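PDB 3DNF: 4-hydroxy-3-methylbut-2-enyl diphosphate reductase from Aquifex aeolicus, which catalyses the last step of the non-mevalonate pathway, reducing 4-hydroxy-3-methylbut-2-enyl diphosphate to isopentenyl and dimethylallyl diphosphate with an iron-sulfur cluster. Local coordinates for residues I142-E145 against D149-E152; R226-S231 against P236-I241. All blocks are in the same frame, centred on the assembly; numbering follows the deposited sequence.

Contact 1 of 2, residues I142-E145 against D149-E152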
loop_
_atom_site.group_PDB
_atom_site.type_symbol
_atom_site.label_atom_id
_atom_site.label_comp_id
_atom_site.label_asym_id
_atom_site.label_seq_id
_atom_site.Cartn_x
_atom_site.Cartn_y
_atom_site.Cartn_z
ATOM N N ILE B 142 -3.717 15.232 -5.516
ATOM C CA ILE B 142 -4.623 15.610 -4.454
ATOM C C ILE B 142 -3.993 15.317 -3.076
ATOM O O ILE B 142 -3.007 14.561 -2.994
ATOM C CB ILE B 142 -5.958 14.856 -4.548
ATOM C CG1 ILE B 142 -5.714 13.330 -4.562
ATOM C CG2 ILE B 142 -6.767 15.297 -5.801
ATOM C CD1 ILE B 142 -6.969 12.461 -4.456
ATOM N N VAL B 143 -4.629 15.889 -2.051
ATOM C CA VAL B 143 -4.379 15.522 -0.636
ATOM C C VAL B 143 -5.404 14.492 -0.200
ATOM O O VAL B 143 -6.602 14.644 -0.466
ATOM C CB VAL B 143 -4.467 16.750 0.308
ATOM C CG1 VAL B 143 -4.140 16.308 1.779
ATOM C CG2 VAL B 143 -3.506 17.823 -0.158
ATOM N N VAL B 144 -4.926 13.423 0.436
ATOM C CA VAL B 144 -5.797 12.419 0.999
ATOM C C VAL B 144 -5.725 12.528 2.519
ATOM O O VAL B 144 -4.706 12.191 3.130
ATOM C CB VAL B 144 -5.401 10.989 0.465
ATOM C CG1 VAL B 144 -6.107 9.880 1.329
ATOM C CG2 VAL B 144 -5.853 10.836 -0.999
ATOM N N GLU B 145 -6.826 12.991 3.125
ATOM C CA GLU B 145 -6.860 13.179 4.570
ATOM C C GLU B 145 -7.698 12.097 5.227
ATOM O O GLU B 145 -7.439 11.694 6.370
ATOM C CB GLU B 145 -7.367 14.578 4.940
ATOM C CG GLU B 145 -7.304 14.809 6.437
ATOM C CD GLU B 145 -7.547 16.238 6.847
ATOM O OE1 GLU B 145 -7.504 17.152 5.981
ATOM O OE2 GLU B 145 -7.746 16.438 8.070
ATOM N N ASP B 149 -11.218 10.453 0.367
ATOM C CA ASP B 149 -10.455 11.332 -0.537
ATOM C C ASP B 149 -9.786 10.614 -1.725
ATOM O O ASP B 149 -9.425 11.257 -2.706
ATOM C CB ASP B 149 -9.384 12.109 0.230
ATOM C CG ASP B 149 -9.955 13.169 1.165
ATOM O OD1 ASP B 149 -11.033 13.715 0.886
ATOM O OD2 ASP B 149 -9.288 13.510 2.170
ATOM N N ILE B 150 -9.607 9.296 -1.654
ATOM C CA ILE B 150 -8.846 8.593 -2.699
ATOM C C ILE B 150 -9.543 8.439 -4.066
ATOM O O ILE B 150 -8.885 8.151 -5.068
ATOM C CB ILE B 150 -8.306 7.220 -2.229
ATOM C CG1 ILE B 150 -9.443 6.213 -2.060
ATOM C CG2 ILE B 150 -7.516 7.373 -0.955
ATOM C CD1 ILE B 150 -8.928 4.792 -1.839
ATOM N N GLY B 151 -10.869 8.621 -4.092
ATOM C CA GLY B 151 -11.669 8.523 -5.323
ATOM C C GLY B 151 -11.030 9.060 -6.596
ATOM O O GLY B 151 -10.968 8.366 -7.606
ATOM N N GLU B 152 -10.562 10.308 -6.557
ATOM C CA GLU B 152 -9.987 10.938 -7.742
ATOM C C GLU B 152 -8.687 10.247 -8.220
ATOM O O GLU B 152 -8.457 10.127 -9.420
ATOM C CB GLU B 152 -9.770 12.431 -7.494
ATOM C CG GLU B 152 -9.287 13.231 -8.698
ATOM C CD GLU B 152 -10.384 13.503 -9.716
ATOM O OE1 GLU B 152 -11.573 13.210 -9.434
ATOM O OE2 GLU B 152 -10.045 14.003 -10.813
#

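Contact 2 of 2, residues R226-S231 against P236-I241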
loop_
_atom_site.group_PDB
_atom_site.type_symbol
_atom_site.label_atom_id
_atom_site.label_comp_id
_atom_site.label_asym_id
_atom_site.label_seq_id
_atom_site.Cartn_x
_atom_site.Cartn_y
_atom_site.Cartn_z
ATOM N N ARG B 226 0.541 12.028 24.159
ATOM C CA ARG B 226 0.765 10.636 23.794
ATOM C C ARG B 226 1.976 10.122 24.541
ATOM O O ARG B 226 1.965 8.992 25.021
ATOM C CB ARG B 226 0.956 10.486 22.289
ATOM C CG ARG B 226 0.383 9.202 21.709
ATOM C CD ARG B 226 -0.065 9.482 20.273
ATOM N NE ARG B 226 -0.422 8.278 19.523
ATOM C CZ ARG B 226 -0.575 8.243 18.199
ATOM N NH1 ARG B 226 -0.397 9.345 17.477
ATOM N NH2 ARG B 226 -0.902 7.107 17.593
ATOM N N LEU B 227 3.007 10.966 24.647
ATOM C CA LEU B 227 4.189 10.674 25.463
ATOM C C LEU B 227 3.803 10.402 26.912
ATOM O O LEU B 227 4.307 9.450 27.523
ATOM C CB LEU B 227 5.213 11.814 25.402
ATOM C CG LEU B 227 6.242 11.883 24.279
ATOM C CD1 LEU B 227 7.264 12.986 24.608
ATOM C CD2 LEU B 227 6.933 10.543 24.033
ATOM N N TYR B 228 2.899 11.214 27.460
ATOM C CA TYR B 228 2.368 10.941 28.802
ATOM C C TYR B 228 1.683 9.570 28.915
ATOM O O TYR B 228 2.058 8.774 29.772
ATOM C CB TYR B 228 1.442 12.057 29.306
ATOM C CG TYR B 228 0.702 11.684 30.584
ATOM C CD1 TYR B 228 1.378 11.613 31.807
ATOM C CD2 TYR B 228 -0.666 11.393 30.565
ATOM C CE1 TYR B 228 0.705 11.262 32.979
ATOM C CE2 TYR B 228 -1.335 11.045 31.726
ATOM C CZ TYR B 228 -0.640 10.987 32.919
ATOM O OH TYR B 228 -1.288 10.647 34.070
ATOM N N TYR B 229 0.713 9.294 28.042
ATOM C CA TYR B 229 -0.055 8.038 28.107
ATOM C C TYR B 229 0.822 6.803 27.962
ATOM O O TYR B 229 0.696 5.852 28.735
ATOM C CB TYR B 229 -1.142 7.997 27.035
ATOM C CG TYR B 229 -2.278 8.960 27.253
ATOM C CD1 TYR B 229 -2.565 9.935 26.304
ATOM C CD2 TYR B 229 -3.077 8.890 28.402
ATOM C CE1 TYR B 229 -3.600 10.825 26.480
ATOM C CE2 TYR B 229 -4.126 9.778 28.591
ATOM C CZ TYR B 229 -4.376 10.747 27.621
ATOM O OH TYR B 229 -5.409 11.639 27.773
ATOM N N ILE B 230 1.709 6.831 26.967
ATOM C CA ILE B 230 2.656 5.739 26.716
ATOM C C ILE B 230 3.485 5.423 27.969
ATOM O O ILE B 230 3.685 4.255 28.311
ATOM C CB ILE B 230 3.552 6.047 25.468
ATOM C CG1 ILE B 230 4.402 4.849 25.053
ATOM C CG2 ILE B 230 4.452 7.239 25.693
ATOM C CD1 ILE B 230 5.254 5.139 23.812
ATOM N N SER B 231 3.924 6.476 28.659
ATOM C CA SER B 231 4.731 6.356 29.866
ATOM C C SER B 231 3.898 5.886 31.062
ATOM O O SER B 231 4.309 4.979 31.780
ATOM C CB SER B 231 5.407 7.690 30.182
ATOM O OG SER B 231 6.158 7.607 31.388
ATOM N N PRO B 236 3.338 3.913 36.536
ATOM C CA PRO B 236 2.255 4.742 37.144
ATOM C C PRO B 236 2.717 6.143 37.590
ATOM O O PRO B 236 1.955 7.113 37.554
ATOM C CB PRO B 236 1.810 3.868 38.364
ATOM C CG PRO B 236 2.942 2.943 38.622
ATOM C CD PRO B 236 3.512 2.609 37.267
ATOM N N ASN B 237 4.016 6.244 37.941
ATOM C CA ASN B 237 4.580 7.493 38.449
ATOM C C ASN B 237 5.035 8.414 37.328
ATOM O O ASN B 237 6.092 9.048 37.417
ATOM C CB ASN B 237 5.717 7.200 39.429
ATOM C CG ASN B 237 5.276 6.323 40.580
ATOM O OD1 ASN B 237 4.283 6.675 41.272
ATOM N ND2 ASN B 237 5.916 5.273 40.797
ATOM N N THR B 238 4.221 8.464 36.265
ATOM C CA THR B 238 4.437 9.421 35.197
ATOM C C THR B 238 3.565 10.653 35.518
ATOM O O THR B 238 2.382 10.536 35.870
ATOM C CB THR B 238 4.069 8.855 33.805
ATOM O OG1 THR B 238 4.874 7.697 33.534
ATOM C CG2 THR B 238 4.294 9.918 32.693
ATOM N N TYR B 239 4.165 11.846 35.391
ATOM C CA TYR B 239 3.447 13.079 35.621
ATOM C C TYR B 239 3.711 13.947 34.431
ATOM O O TYR B 239 4.858 14.078 34.000
ATOM C CB TYR B 239 3.927 13.746 36.908
ATOM C CG TYR B 239 3.763 12.858 38.131
ATOM C CD1 TYR B 239 4.816 12.062 38.585
ATOM C CD2 TYR B 239 2.548 12.795 38.818
ATOM C CE1 TYR B 239 4.668 11.231 39.695
ATOM C CE2 TYR B 239 2.389 11.975 39.930
ATOM C CZ TYR B 239 3.453 11.194 40.366
ATOM O OH TYR B 239 3.298 10.378 41.471
ATOM N N HIS B 240 2.647 14.504 33.871
ATOM C CA HIS B 240 2.806 15.472 32.796
ATOM C C HIS B 240 2.819 16.898 33.362
ATOM O O HIS B 240 1.990 17.238 34.207
ATOM C CB HIS B 240 1.705 15.299 31.744
ATOM C CG HIS B 240 1.615 16.445 30.790
ATOM N ND1 HIS B 240 0.622 17.398 30.869
ATOM C CD2 HIS B 240 2.422 16.826 29.772
ATOM C CE1 HIS B 240 0.810 18.305 29.927
ATOM N NE2 HIS B 240 1.894 17.980 29.250
ATOM N N ILE B 241 3.772 17.723 32.919
ATOM C CA ILE B 241 3.877 19.113 33.393
ATOM C C ILE B 241 4.229 20.084 32.255
ATOM O O ILE B 241 4.865 19.688 31.281
ATOM C CB ILE B 241 4.907 19.279 34.552
ATOM C CG1 ILE B 241 6.311 18.858 34.109
ATOM C CG2 ILE B 241 4.485 18.491 35.796
ATOM C CD1 ILE B 241 7.423 19.451 34.953
#

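Contact 1 of 2, residues I142-E145 against D149-E152
Val144 and Ile142 meet Asp149 and Ile150 in a tight chain reversal at the edge of an open alpha/beta sheet: strand 141-144, outermost in a four-stranded parallel sheet, ends at Val144, and the loop leading to strand 158-163 folds back against it. The contact is part polar, part apolar. At its apolar centre, CG1 of Val144 lies 3.7 Å from CG2 of Ile150 as the two side chains cross at a slant, while the CB of Asp149 passes 3.7 Å from the CA of Val144. Helix 169-182 continues this packing through Phe171 and Val175 on Val144 and Ile179 on Ile150. Further back on the strand, Ile142 turns CG1 between its own backbone N and carbonyl carbon (chi1 56°), which carries CD1 to 3.2 Å from the backbone O of Asp149 and to 4.1 Å from the CB of Glu152. The Asp149 carboxylate is held on both oxygens: OD1 forms a salt bridge with Lys122, and OD2 takes the backbone N-H of Thr146 as well as one from the strand's end. Where the strand gives out, Glu145 N donates to the anti lone pair of Asp149 OD2, 2.7 Å away, with an N-H...O angle of 160°.

Contact 2 of 2, residues R226-S231 against P236-I241
Thr238, the first residue of strand 238-241, meets both Ser231 and Tyr228 of the preceding helix and opens a textbook beta-alpha-beta crossover contact. Its hydroxyl OG1 is hydrogen-bonded to Ser231 OG at 2.5 Å, a short bond in which either group could be the donor, and OG1 is bonded as well to the backbone O of Asn235, so this buried hydroxyl ties the strand both to the helix and to the turn between them. Its methyl CG2, anti to the backbone N, lies alongside the Tyr228 ring, 3.5 Å from CD1. The carbonyl O of Thr238 sits at the edge of that ring, in its plane, 3.4 Å from CE1. Tyr239 turns its side chain away from the helix and stacks on Trp251. His240 faces the helix again, its CB 3.7 Å from Tyr228 CD1, and the two side chains cross at about a right angle. An alanine in place of Tyr228 would probably open a gap beside Thr238 CG2 and His240 CB, leaving the Ser231 hydroxyl as the main link across. Helix 222-234 runs nearly antiparallel to the strand, their local axes 8.2 Å apart at 169°; Leu227 and Ser231 also touch strand 212-216, the strand's neighbour in the sheet, and helix 195-206 packs against the same two residues and Ile230.

Contact 1 closes before contact 2 opens along the chain, and the two lie in different parallel sheets of this three-lobed protein, their centres 35 Å apart and their nearest atoms about 13 Å apart without touching. Each involves an outermost strand of its own sheet, 141-144 in one and 238-241 in the other. They illustrate two ways in which an edge strand is packed: contact 1 by the loop that follows it, contact 2 by the helix that precedes it. One residue of each contact comes fairly close to a predicted substrate-binding residue (Glu145 about 8 Å from His124, His240 about 7 Å from Ser221, between side chains), as expected if the three lobes share one central site.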